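SnoN,Epimerase SnoN (Streptomyces nogalater, PDB 5EP9) acts as a non-heme iron, 2-oxoglutarate-dependent epimerase in the biosynthesis of the polyketide nogalamycin. Local coordinates at residues Y40-Y45 against F218-T223; E59-A64 against S94-L100; L123-E129 against P235-S240; S179-P185 against R198-M204. All coordinates share one frame; numbering follows the deposited sequence. Where two conformers were deposited one is given.

Contact 1 of 4, residues Y40-Y45 against F218-T223. With AKG (2-oxoglutaric acid), chain E.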
# COMPACT_ATOMS: atom_id res chain seq x y z
N TYR A 40 -15.10 4.61 -2.09
CA TYR A 40 -14.18 3.72 -1.30
C TYR A 40 -14.94 2.61 -0.49
O TYR A 40 -14.59 1.45 -0.49
CB TYR A 40 -13.29 4.52 -0.38
CG TYR A 40 -12.39 3.66 0.46
CD1 TYR A 40 -11.30 3.03 -0.10
CD2 TYR A 40 -12.59 3.50 1.81
CE1 TYR A 40 -10.45 2.25 0.68
CE2 TYR A 40 -11.75 2.67 2.62
CZ TYR A 40 -10.70 2.07 2.05
OH TYR A 40 -9.86 1.27 2.73
N ARG A 41 -16.00 2.99 0.18
CA ARG A 41 -16.75 2.06 1.00
C ARG A 41 -17.47 0.98 0.15
O ARG A 41 -17.45 -0.18 0.51
CB ARG A 41 -17.70 2.82 1.93
CG ARG A 41 -16.85 3.41 3.09
CD ARG A 41 -17.63 3.96 4.27
NE ARG A 41 -18.85 4.61 3.79
CZ ARG A 41 -18.99 5.88 3.47
NH1 ARG A 41 -17.98 6.75 3.62
NH2 ARG A 41 -20.21 6.30 3.06
N ARG A 42 -18.08 1.40 -0.94
CA ARG A 42 -18.81 0.52 -1.89
C ARG A 42 -17.87 -0.40 -2.65
O ARG A 42 -18.03 -1.58 -2.67
CB ARG A 42 -19.55 1.37 -2.88
CG ARG A 42 -20.50 0.61 -3.81
CD ARG A 42 -21.49 1.52 -4.57
NE ARG A 42 -21.04 2.95 -4.65
CZ ARG A 42 -21.66 4.03 -4.11
NH1 ARG A 42 -22.85 3.94 -3.47
NH2 ARG A 42 -21.10 5.25 -4.25
N ASP A 43 -16.79 0.13 -3.10
CA ASP A 43 -15.89 -0.65 -3.96
C ASP A 43 -14.72 -1.30 -3.32
O ASP A 43 -14.17 -2.28 -3.84
CB ASP A 43 -15.33 0.22 -5.12
CG ASP A 43 -16.40 0.71 -6.11
OD1 ASP A 43 -17.51 0.21 -6.09
OD2 ASP A 43 -16.05 1.57 -6.94
N GLY A 44 -14.23 -0.69 -2.26
CA GLY A 44 -13.04 -1.20 -1.55
C GLY A 44 -11.74 -0.62 -2.05
O GLY A 44 -10.68 -1.06 -1.63
N TYR A 45 -11.85 0.29 -3.01
CA TYR A 45 -10.72 1.05 -3.50
C TYR A 45 -11.21 2.34 -4.03
O TYR A 45 -12.37 2.47 -4.37
CB TYR A 45 -9.95 0.28 -4.60
CG TYR A 45 -10.65 0.32 -5.92
CD1 TYR A 45 -11.73 -0.50 -6.16
CD2 TYR A 45 -10.30 1.26 -6.89
CE1 TYR A 45 -12.42 -0.44 -7.37
CE2 TYR A 45 -10.96 1.31 -8.10
CZ TYR A 45 -11.99 0.47 -8.32
OH TYR A 45 -12.68 0.58 -9.47
N PHE A 218 -6.20 4.26 -3.19
CA PHE A 218 -6.34 3.67 -1.88
C PHE A 218 -7.10 2.39 -2.01
O PHE A 218 -8.11 2.32 -2.73
CB PHE A 218 -7.09 4.58 -0.96
CG PHE A 218 -6.35 5.86 -0.62
CD1 PHE A 218 -6.51 6.96 -1.40
CD2 PHE A 218 -5.49 5.89 0.48
CE1 PHE A 218 -5.83 8.13 -1.12
CE2 PHE A 218 -4.85 7.06 0.80
CZ PHE A 218 -5.02 8.20 0.01
N HIS A 219 -6.61 1.34 -1.36
CA HIS A 219 -7.40 0.10 -1.25
C HIS A 219 -7.43 -0.48 0.15
O HIS A 219 -6.42 -0.58 0.87
CB HIS A 219 -7.01 -0.92 -2.33
CG HIS A 219 -5.70 -1.57 -2.13
ND1 HIS A 219 -4.54 -1.03 -2.62
CD2 HIS A 219 -5.36 -2.75 -1.58
CE1 HIS A 219 -3.53 -1.86 -2.39
NE2 HIS A 219 -4.00 -2.90 -1.74
N HIS A 220 -8.60 -0.99 0.44
CA HIS A 220 -8.89 -1.72 1.69
C HIS A 220 -8.13 -3.04 1.77
O HIS A 220 -7.87 -3.71 0.81
CB HIS A 220 -10.43 -1.95 1.76
CG HIS A 220 -10.97 -2.42 3.07
ND1 HIS A 220 -10.86 -3.73 3.52
CD2 HIS A 220 -11.73 -1.78 3.99
CE1 HIS A 220 -11.45 -3.85 4.69
NE2 HIS A 220 -12.03 -2.70 4.97
N ALA A 221 -7.79 -3.41 2.98
CA ALA A 221 -6.99 -4.61 3.26
C ALA A 221 -7.68 -5.94 2.91
O ALA A 221 -7.01 -6.96 2.86
CB ALA A 221 -6.65 -4.62 4.76
N ARG A 222 -8.98 -5.89 2.76
CA ARG A 222 -9.77 -7.06 2.31
C ARG A 222 -10.11 -7.05 0.80
O ARG A 222 -10.66 -8.01 0.28
CB ARG A 222 -11.03 -7.29 3.17
CG ARG A 222 -10.72 -7.73 4.63
CD ARG A 222 -11.84 -8.32 5.49
NE ARG A 222 -12.51 -9.47 4.90
CZ ARG A 222 -12.29 -10.71 5.23
NH1 ARG A 222 -11.40 -11.03 6.18
NH2 ARG A 222 -12.98 -11.65 4.61
N THR A 223 -9.72 -5.97 0.08
CA THR A 223 -10.02 -5.91 -1.35
C THR A 223 -9.06 -6.77 -2.15
O THR A 223 -7.85 -6.64 -1.99
CB THR A 223 -9.94 -4.51 -1.84
OG1 THR A 223 -10.91 -3.73 -1.12
CG2 THR A 223 -10.20 -4.41 -3.34
C1 AKG E . -0.36 -3.65 -2.56
O1 AKG E . -1.03 -4.10 -1.59
O2 AKG E . -0.03 -2.44 -2.64
C2 AKG E . 0.02 -4.55 -3.68
O5 AKG E . -0.32 -5.75 -3.62
C3 AKG E . 0.83 -3.94 -4.84
C4 AKG E . 1.04 -4.83 -6.06
C5 AKG E . 1.87 -4.24 -7.18
O3 AKG E . 2.25 -3.06 -7.10
O4 AKG E . 2.20 -4.97 -8.17

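Contact 2 of 4, residues E59-A64 against S94-L100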
# COMPACT_ATOMS: atom_id res chain seq x y z
N GLU A 59 10.86 15.06 -7.12
CA GLU A 59 11.53 14.71 -5.85
C GLU A 59 11.45 13.21 -5.32
O GLU A 59 12.50 12.55 -5.09
CB GLU A 59 10.97 15.54 -4.77
CG GLU A 59 11.96 15.52 -3.59
CD GLU A 59 11.55 16.36 -2.38
OE1 GLU A 59 10.45 16.98 -2.37
OE2 GLU A 59 12.37 16.31 -1.40
N TYR A 60 10.24 12.67 -5.20
CA TYR A 60 10.06 11.30 -4.68
C TYR A 60 10.61 10.29 -5.69
O TYR A 60 11.16 9.30 -5.34
CB TYR A 60 8.62 11.06 -4.23
CG TYR A 60 8.23 11.98 -3.12
CD1 TYR A 60 8.99 12.04 -1.95
CD2 TYR A 60 7.11 12.79 -3.19
CE1 TYR A 60 8.69 12.94 -0.92
CE2 TYR A 60 6.76 13.64 -2.14
CZ TYR A 60 7.57 13.71 -1.01
OH TYR A 60 7.22 14.52 0.03
N LEU A 61 10.47 10.58 -6.97
CA LEU A 61 10.93 9.66 -8.01
C LEU A 61 12.44 9.52 -7.92
O LEU A 61 12.97 8.44 -7.94
CB LEU A 61 10.52 10.15 -9.40
CG LEU A 61 11.11 9.35 -10.57
CD1 LEU A 61 10.79 7.84 -10.53
CD2 LEU A 61 10.60 9.96 -11.88
N ALA A 62 13.14 10.65 -7.79
CA ALA A 62 14.60 10.58 -7.74
C ALA A 62 15.00 9.78 -6.55
O ALA A 62 16.03 9.11 -6.57
CB ALA A 62 15.29 12.00 -7.68
N GLU A 63 14.34 10.03 -5.45
CA GLU A 63 14.74 9.37 -4.19
C GLU A 63 14.41 7.81 -4.33
O GLU A 63 15.18 6.97 -3.91
CB GLU A 63 14.02 9.95 -3.02
CG GLU A 63 14.28 9.19 -1.71
CD GLU A 63 15.66 9.41 -1.10
OE1 GLU A 63 16.53 10.06 -1.72
OE2 GLU A 63 15.88 8.88 0.01
N ALA A 64 13.28 7.50 -4.94
CA ALA A 64 12.95 6.07 -5.25
C ALA A 64 14.04 5.42 -6.05
O ALA A 64 14.54 4.34 -5.66
CB ALA A 64 11.64 5.92 -5.95
N SER A 94 15.11 6.70 4.98
CA SER A 94 15.00 7.86 4.14
C SER A 94 13.98 8.84 4.66
O SER A 94 12.80 8.57 4.66
CB SER A 94 14.54 7.38 2.73
OG SER A 94 14.16 8.50 1.93
N ASP A 95 14.44 9.96 5.09
CA ASP A 95 13.52 11.02 5.50
C ASP A 95 12.49 11.34 4.28
O ASP A 95 11.37 11.73 4.55
CB ASP A 95 14.29 12.26 5.90
CG ASP A 95 15.13 11.98 7.23
OD1 ASP A 95 14.77 10.99 7.91
OD2 ASP A 95 16.08 12.71 7.59
N THR A 96 12.99 11.34 3.06
CA THR A 96 12.32 11.87 1.97
C THR A 96 11.07 10.87 1.77
O THR A 96 9.94 11.29 1.76
CB THR A 96 13.22 11.94 0.72
OG1 THR A 96 14.17 12.99 0.88
CG2 THR A 96 12.40 12.25 -0.52
N MET A 97 11.34 9.59 1.86
CA MET A 97 10.30 8.67 1.93
C MET A 97 9.37 8.75 3.17
O MET A 97 8.14 8.56 3.04
CB MET A 97 10.81 7.20 1.70
CG MET A 97 11.38 7.00 0.30
SD MET A 97 10.11 7.46 -0.92
CE MET A 97 11.05 7.45 -2.40
N ARG A 98 9.90 9.11 4.31
CA ARG A 98 9.03 9.35 5.42
C ARG A 98 8.12 10.53 5.16
O ARG A 98 6.98 10.51 5.68
CB ARG A 98 9.82 9.55 6.75
CG ARG A 98 8.95 9.35 8.02
CD ARG A 98 9.82 9.54 9.28
NE ARG A 98 9.18 9.07 10.53
CZ ARG A 98 8.23 9.73 11.21
NH1 ARG A 98 7.73 10.87 10.75
NH2 ARG A 98 7.79 9.27 12.39
N ARG A 99 8.63 11.57 4.51
CA ARG A 99 7.74 12.71 4.20
C ARG A 99 6.62 12.26 3.28
O ARG A 99 5.49 12.72 3.38
CB ARG A 99 8.45 13.92 3.58
CG ARG A 99 9.28 14.68 4.64
CD ARG A 99 9.87 16.00 4.18
NE ARG A 99 11.21 15.82 3.67
CZ ARG A 99 11.53 15.64 2.40
NH1 ARG A 99 10.58 15.59 1.43
NH2 ARG A 99 12.83 15.46 2.12
N LEU A 100 6.93 11.39 2.35
CA LEU A 100 5.85 10.86 1.47
C LEU A 100 4.83 10.01 2.26
O LEU A 100 3.62 10.06 2.01
CB LEU A 100 6.43 10.11 0.25
CG LEU A 100 5.47 9.46 -0.70
CD1 LEU A 100 4.48 10.45 -1.28
CD2 LEU A 100 6.27 8.77 -1.76
O HOH W 1 14.57 14.83 -1.60

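Contact 3 of 4, residues L123-E129 against P235-S240. With AKG (2-oxoglutaric acid), chain E.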
# COMPACT_ATOMS: atom_id res chain seq x y z
N LEU A 123 6.11 2.09 4.68
CA LEU A 123 6.15 2.45 3.28
C LEU A 123 7.14 1.59 2.55
O LEU A 123 8.28 1.44 3.00
CB LEU A 123 6.46 3.90 3.08
CG LEU A 123 6.43 4.40 1.60
CD1 LEU A 123 5.91 5.80 1.47
CD2 LEU A 123 7.78 4.29 0.90
N GLU A 124 6.73 1.10 1.39
CA GLU A 124 7.68 0.43 0.45
C GLU A 124 7.85 1.13 -0.87
O GLU A 124 6.92 1.71 -1.37
CB GLU A 124 7.25 -1.01 0.23
CG GLU A 124 7.36 -1.86 1.50
CD GLU A 124 6.69 -3.28 1.34
OE1 GLU A 124 5.92 -3.50 0.37
OE2 GLU A 124 7.00 -4.19 2.12
N VAL A 125 9.04 1.04 -1.47
CA VAL A 125 9.26 1.54 -2.80
C VAL A 125 9.17 0.35 -3.74
O VAL A 125 9.94 -0.56 -3.56
CB VAL A 125 10.64 2.19 -2.92
CG1 VAL A 125 10.94 2.65 -4.33
CG2 VAL A 125 10.78 3.37 -1.97
N LEU A 126 8.35 0.42 -4.79
CA LEU A 126 8.12 -0.74 -5.65
C LEU A 126 8.64 -0.51 -7.04
O LEU A 126 8.43 0.54 -7.59
CB LEU A 126 6.65 -1.14 -5.72
CG LEU A 126 5.92 -1.23 -4.39
CD1 LEU A 126 4.46 -1.61 -4.64
CD2 LEU A 126 6.53 -2.26 -3.49
N LEU A 127 9.31 -1.51 -7.57
CA LEU A 127 9.82 -1.53 -8.93
C LEU A 127 9.41 -2.83 -9.68
O LEU A 127 9.71 -3.91 -9.23
CB LEU A 127 11.33 -1.49 -8.88
CG LEU A 127 12.10 -1.70 -10.18
CD1 LEU A 127 11.83 -0.58 -11.17
CD2 LEU A 127 13.61 -1.83 -9.90
N LYS A 128 8.76 -2.66 -10.80
CA LYS A 128 8.65 -3.69 -11.83
C LYS A 128 9.28 -3.27 -13.08
O LYS A 128 8.97 -2.23 -13.63
CB LYS A 128 7.19 -4.03 -12.23
CG LYS A 128 6.40 -4.80 -11.27
CD LYS A 128 5.11 -5.27 -12.02
CE LYS A 128 4.11 -5.87 -11.05
NZ LYS A 128 4.24 -7.33 -10.94
N GLU A 129 10.18 -4.08 -13.54
CA GLU A 129 10.87 -3.83 -14.77
C GLU A 129 11.43 -5.08 -15.36
O GLU A 129 11.60 -6.07 -14.69
CB GLU A 129 12.05 -2.87 -14.55
CG GLU A 129 13.19 -3.51 -13.77
CD GLU A 129 14.37 -2.57 -13.59
OE1 GLU A 129 14.39 -1.43 -14.15
OE2 GLU A 129 15.31 -3.03 -12.91
N PRO A 235 10.64 1.45 -16.53
CA PRO A 235 10.31 0.83 -15.26
C PRO A 235 9.05 1.38 -14.63
O PRO A 235 8.67 2.52 -14.82
CB PRO A 235 11.51 1.12 -14.40
CG PRO A 235 12.24 2.27 -15.07
CD PRO A 235 11.91 2.21 -16.52
N ARG A 236 8.34 0.52 -13.95
CA ARG A 236 7.18 0.90 -13.18
C ARG A 236 7.72 1.26 -11.75
O ARG A 236 8.28 0.40 -11.07
CB ARG A 236 6.17 -0.22 -13.06
CG ARG A 236 4.84 0.28 -12.52
CD ARG A 236 3.99 -0.84 -12.01
NE ARG A 236 4.45 -1.31 -10.72
CZ ARG A 236 3.88 -2.26 -9.99
NH1 ARG A 236 2.86 -2.99 -10.42
NH2 ARG A 236 4.40 -2.55 -8.83
N LEU A 237 7.48 2.47 -11.32
CA LEU A 237 7.97 2.96 -10.03
C LEU A 237 6.87 3.64 -9.27
O LEU A 237 6.10 4.47 -9.85
CB LEU A 237 9.09 4.00 -10.21
CG LEU A 237 10.42 3.37 -10.64
CD1 LEU A 237 11.34 4.31 -11.43
CD2 LEU A 237 11.21 2.86 -9.46
N SER A 238 6.76 3.24 -8.00
CA SER A 238 5.66 3.70 -7.16
C SER A 238 6.05 3.48 -5.75
O SER A 238 7.03 2.76 -5.44
CB SER A 238 4.36 2.88 -7.47
OG SER A 238 4.57 1.49 -7.28
N THR A 239 5.21 4.00 -4.88
CA THR A 239 5.29 3.62 -3.50
C THR A 239 3.99 3.04 -3.02
O THR A 239 2.96 3.50 -3.46
CB THR A 239 5.68 4.81 -2.56
OG1 THR A 239 4.67 5.82 -2.65
CG2 THR A 239 7.01 5.40 -2.95
N SER A 240 4.09 2.22 -1.97
CA SER A 240 2.95 1.63 -1.30
C SER A 240 3.06 1.74 0.20
O SER A 240 4.02 1.28 0.79
CB SER A 240 2.83 0.15 -1.74
OG SER A 240 1.65 -0.37 -1.35
C1 AKG E . -0.36 -3.65 -2.56
O1 AKG E . -1.03 -4.10 -1.59
O2 AKG E . -0.03 -2.44 -2.64
C2 AKG E . 0.02 -4.55 -3.68
O5 AKG E . -0.32 -5.75 -3.62
C3 AKG E . 0.83 -3.94 -4.84
C4 AKG E . 1.04 -4.83 -6.06
C5 AKG E . 1.87 -4.24 -7.18
O3 AKG E . 2.25 -3.06 -7.10
O4 AKG E . 2.20 -4.97 -8.17
O HOH W 2 6.04 0.14 -9.03

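Contact 4 of 4, residues S179-P185 against R198-M204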
# COMPACT_ATOMS: atom_id res chain seq x y z
N SER A 179 -15.20 -6.83 -3.10
CA SER A 179 -14.61 -8.08 -2.59
C SER A 179 -14.19 -7.96 -1.12
O SER A 179 -14.08 -8.92 -0.39
CB SER A 179 -13.41 -8.49 -3.43
OG SER A 179 -12.41 -7.42 -3.44
N HIS A 180 -14.01 -6.74 -0.68
CA HIS A 180 -13.73 -6.43 0.74
C HIS A 180 -14.87 -6.70 1.69
O HIS A 180 -14.68 -6.71 2.88
CB HIS A 180 -13.25 -4.96 0.95
CG HIS A 180 -14.27 -3.92 0.65
ND1 HIS A 180 -15.01 -3.88 -0.51
CD2 HIS A 180 -14.70 -2.89 1.41
CE1 HIS A 180 -15.87 -2.87 -0.45
NE2 HIS A 180 -15.68 -2.24 0.70
N LEU A 181 -16.08 -6.85 1.14
CA LEU A 181 -17.28 -7.14 1.93
C LEU A 181 -17.63 -8.60 1.98
O LEU A 181 -18.61 -8.96 2.56
CB LEU A 181 -18.48 -6.41 1.32
CG LEU A 181 -18.24 -4.92 1.12
CD1 LEU A 181 -19.45 -4.36 0.35
CD2 LEU A 181 -18.09 -4.24 2.50
N LEU A 182 -16.83 -9.44 1.36
CA LEU A 182 -17.06 -10.86 1.32
C LEU A 182 -16.60 -11.44 2.66
O LEU A 182 -15.75 -10.86 3.31
CB LEU A 182 -16.28 -11.50 0.21
CG LEU A 182 -16.70 -11.11 -1.21
CD1 LEU A 182 -15.71 -11.65 -2.20
CD2 LEU A 182 -18.11 -11.61 -1.61
N PRO A 183 -17.18 -12.61 3.09
CA PRO A 183 -16.67 -13.31 4.24
C PRO A 183 -15.29 -13.85 4.00
O PRO A 183 -14.82 -13.89 2.89
CB PRO A 183 -17.65 -14.51 4.41
CG PRO A 183 -18.37 -14.67 3.13
CD PRO A 183 -18.16 -13.41 2.32
N ASP A 184 -14.63 -14.28 5.07
CA ASP A 184 -13.28 -14.91 4.97
C ASP A 184 -13.23 -16.14 4.11
O ASP A 184 -14.14 -16.93 4.13
CB ASP A 184 -12.73 -15.34 6.32
CG ASP A 184 -12.43 -14.17 7.23
OD1 ASP A 184 -12.45 -13.01 6.77
OD2 ASP A 184 -12.14 -14.45 8.41
N PRO A 185 -12.11 -16.31 3.40
CA PRO A 185 -11.90 -17.60 2.76
C PRO A 185 -11.77 -18.56 3.91
O PRO A 185 -11.32 -18.12 4.98
CB PRO A 185 -10.61 -17.40 1.96
CG PRO A 185 -9.99 -16.12 2.43
CD PRO A 185 -10.95 -15.39 3.31
N ARG A 198 -14.09 -17.93 -2.62
CA ARG A 198 -15.42 -17.85 -2.06
C ARG A 198 -16.46 -18.03 -3.16
O ARG A 198 -16.19 -17.82 -4.33
CB ARG A 198 -15.58 -16.54 -1.34
CG ARG A 198 -14.70 -16.60 -0.13
CD ARG A 198 -14.26 -15.27 0.30
NE ARG A 198 -13.30 -14.64 -0.59
CZ ARG A 198 -12.71 -13.49 -0.32
NH1 ARG A 198 -12.92 -12.90 0.88
NH2 ARG A 198 -11.88 -12.92 -1.20
N PRO A 199 -17.65 -18.51 -2.77
CA PRO A 199 -18.62 -18.91 -3.82
C PRO A 199 -19.14 -17.67 -4.56
O PRO A 199 -19.30 -16.60 -3.96
CB PRO A 199 -19.71 -19.66 -3.04
CG PRO A 199 -19.31 -19.60 -1.56
CD PRO A 199 -18.19 -18.67 -1.40
N GLY A 200 -19.20 -17.77 -5.87
CA GLY A 200 -19.53 -16.58 -6.70
C GLY A 200 -18.40 -15.59 -6.99
O GLY A 200 -18.53 -14.78 -7.87
N GLU A 201 -17.32 -15.61 -6.22
CA GLU A 201 -16.24 -14.60 -6.38
C GLU A 201 -15.62 -14.51 -7.79
O GLU A 201 -15.32 -13.45 -8.22
CB GLU A 201 -15.12 -14.93 -5.41
CG GLU A 201 -14.12 -13.84 -5.27
CD GLU A 201 -13.11 -14.10 -4.09
OE1 GLU A 201 -13.25 -15.09 -3.29
OE2 GLU A 201 -12.16 -13.35 -4.02
N ILE A 202 -15.40 -15.64 -8.46
CA ILE A 202 -14.81 -15.62 -9.78
C ILE A 202 -15.70 -14.83 -10.79
O ILE A 202 -15.19 -14.40 -11.86
CB ILE A 202 -14.48 -17.03 -10.35
CG1 ILE A 202 -15.69 -17.92 -10.45
CG2 ILE A 202 -13.37 -17.72 -9.59
CD1 ILE A 202 -15.40 -19.14 -11.35
N TRP A 203 -17.07 -14.82 -10.52
CA TRP A 203 -18.08 -14.16 -11.41
C TRP A 203 -18.07 -12.58 -11.18
O TRP A 203 -18.77 -11.88 -11.87
CB TRP A 203 -19.44 -14.79 -11.28
CG TRP A 203 -19.32 -16.31 -11.66
CD1 TRP A 203 -19.48 -17.32 -10.83
CD2 TRP A 203 -18.82 -16.85 -12.88
NE1 TRP A 203 -19.11 -18.44 -11.44
CE2 TRP A 203 -18.71 -18.20 -12.70
CE3 TRP A 203 -18.48 -16.32 -14.11
CZ2 TRP A 203 -18.31 -19.01 -13.67
CZ3 TRP A 203 -18.01 -17.12 -15.07
CH2 TRP A 203 -17.88 -18.40 -14.87
N MET A 204 -17.33 -12.10 -10.25
CA MET A 204 -17.31 -10.67 -9.95
C MET A 204 -16.38 -9.74 -10.81
O MET A 204 -15.31 -10.13 -11.18
CB MET A 204 -16.83 -10.42 -8.52
CG MET A 204 -17.85 -10.87 -7.43
SD MET A 204 -17.02 -10.85 -5.78
CE MET A 204 -17.35 -9.02 -5.43
O HOH W 3 -11.39 -10.53 0.50

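Contact 1 of 4, residues Y40-Y45 against F218-T223
Tyr-45 and His-219 form an antiparallel, non-hydrogen-bonded pair at the margin of the larger sheet of this cupin-type fold, where the chain leaves helix 30-43 and pairs with strand 216-220, whose His-219 lines the 2-oxoglutarate site. Segment 40-45 belongs to the first part of this engineered fusion (14-202) and 218-223 to the second (203-305). The carbonyl of Gly-44 is the hub: its O accepts from His-220 N at 2.9 Å, nearly straight at 167°. A second donor, Thr-223 OG1, reaches the same Gly-44 O at 2.7 Å from the opposite face of the carbonyl plane, so two bonds fix the first residue after the helix. Tyr-40 sends its ring over with CG anti to the backbone N (chi1 178°). Its edge meets Phe-218 O, and its side chain crosses that of His-220 at about a right angle, with Tyr-40 OH 3.4 Å from His-220 CB. Replacing Tyr-40 by alanine removes the ring, and a gap would probably open beside Phe-218 and the backbone of His-220. The His-220 ring is held in its turn by Arg-222 N, which donates in the ring plane to His-220 ND1 at 3.0 Å. His-219 faces the active site: His-219 NE2 makes a weak bond to AKG O1 at 3.2 Å, while its stronger polar partner is the iron ligand Asp-144. Strand 157-162 flanks strand 216-220 on its other side, helix 104-114 packs on Tyr-40 and Phe-218, and the Tyr-45 ring stacks with Phe-175.

Contact 2 of 4, residues E59-A64 against S94-L100
Tyr-60 lays its ring against Leu-100, whose CB stands 3.9 Å from the ring centroid and 14° off the normal, a CH-pi contact over the face. Thr-96 CG2 comes to the same ring at 3.7 Å from Tyr-60 CD1, crossing it at a slant. Helices 59-64 and 95-100, both in the first part of the fusion, run at 134° with their axes 9.9 Å apart. One turn along from Tyr-60, Met-97 bends at chi2 and brings its CE to 3.4 Å from Ala-64 N; Ala-64 and Met-97 both pack on Val-125 of strand 118-128 in the larger sheet. Glu-63, bent at chi2 as well, brings OE2 to Ser-94 OG at 2.6 Å; the hydroxyl donates on the anti side of the carboxylate. On the outer side Glu-59 and Arg-99 cross at about a right angle, Glu-59 OE2 being 3.4 Å from Arg-99 NH1 in a weak salt bridge. Ser-94 is the N-cap of its helix, and its OG accepts a straight bond from Met-97 N at 3.0 Å. That one hydroxyl therefore both caps the helix and holds Glu-63, whose OE2 also pairs with Arg-66; the nearby helix start and arginine would probably favour the charged carboxylate.

Contact 3 of 4, residues L123-E129 against P235-S240
Lys-128 and Arg-236 run alongside each other toward the distal carboxylate of 2-oxoglutarate. Arg-236 NH1 donates to AKG O4 at 3.1 Å, close to the guanidinium plane, and NH2 adds a weak bond to AKG O3 at 2.8 Å. At the other end of the cosubstrate Ser-240 OG donates to AKG O2 at 3.0 Å, and between the two Leu-126 CD1 rests 3.6 Å from AKG O3. The Arg-236 chain bends at chi3 (76°) to present this edge, and Lys-128 CG covers the guanidinium centre from one face at 3.8 Å. Lys-128 NZ is engaged by Val-83 O, Val-137 O and Thr-139 OG1, while Arg-236 NH1 also reaches Gly-171 O. A water accepts from Arg-236 NE at 2.7 Å and donates to Leu-126 O at 2.8 Å, pinning the arginine's rotation to the sheet backbone. Beneath lies a regular antiparallel ladder with three hydrogen-bonded pairs, its strand segments at 159°; 123-129 comes from the first part of the fusion, 235-240 from the second. On the face away from the ligand Leu-127 CD1 meets Leu-237 CD2 at 3.9 Å. Strands 82-87 and 157-162 continue the sheet beyond 118-128 and 236-245 respectively, and helix 54-70 packs on Val-125 and Leu-237.

Contact 4 of 4, residues S179-P185 against R198-M204
The backbones of Pro-185 and Arg-198 approach to 6.0 Å between CA atoms as two pieces of one long excursion between strands 173-175 and 207-209 of the smaller sheet in this cupin-type fold. A type II turn from Arg-198 to Glu-201 shapes the second piece, with Gly-200 at the third position in a backbone conformation that calls for glycine. The side chain of Arg-198 carries the contact. Arg-198 NH1 donates to Pro-183 O at 2.9 Å, 171° at the hydrogen and in the guanidinium plane. Across the turn it grips Glu-201 side-on: Arg-198 NE holds OE1 at 2.7 Å, and Arg-198 NH2 holds OE2 at 2.9 Å, both from above the carboxylate plane. Glu-201 OE1 takes a further bond from Arg-198 N, so the acid is tied to backbone and guanidinium alike. Over one guanidinium face lies Leu-182, its CD1 4.0 Å above the centre. With alanine in place of Arg-198, the Glu-201 carboxylate would probably lose its guanidinium mate and Pro-183 O this donor. Leu-182 and Met-204 meet tip to tip, Leu-182 CD1 to Met-204 SD at 3.9 Å; Met-204 lies in the second part of the fusion, and the residues up to Ile-202 in the first. A water accepts from Arg-198 NH1 at 2.8 Å and donates to Ser-179 O at 3.3 Å, bridging the two pieces.

In the fold
Contacts 1 and 3 belong to the same sheet and both touch the same 2-oxoglutarate, although their centres lie about 20 Å apart, on opposite sides of the chain's centre; the His-219 side chain of contact 1 comes within about 4 Å of the iron. Contact 2 backs contact 3, with centres about 12 Å apart: Leu-61 packs on Leu-237 and Ala-64 on Val-125, while Leu-100 remains about 13 Å from the cosubstrate. Contact 4, nested in the loop that contact 1 closes, touches it through a probable hydrogen bond of 2.7 Å between His-180 NE2 and Arg-41 O and through Gly-44 N, packed 3.3 Å from His-180 CE1. Contacts 2 and 4 are farthest apart, about 36 Å between centres.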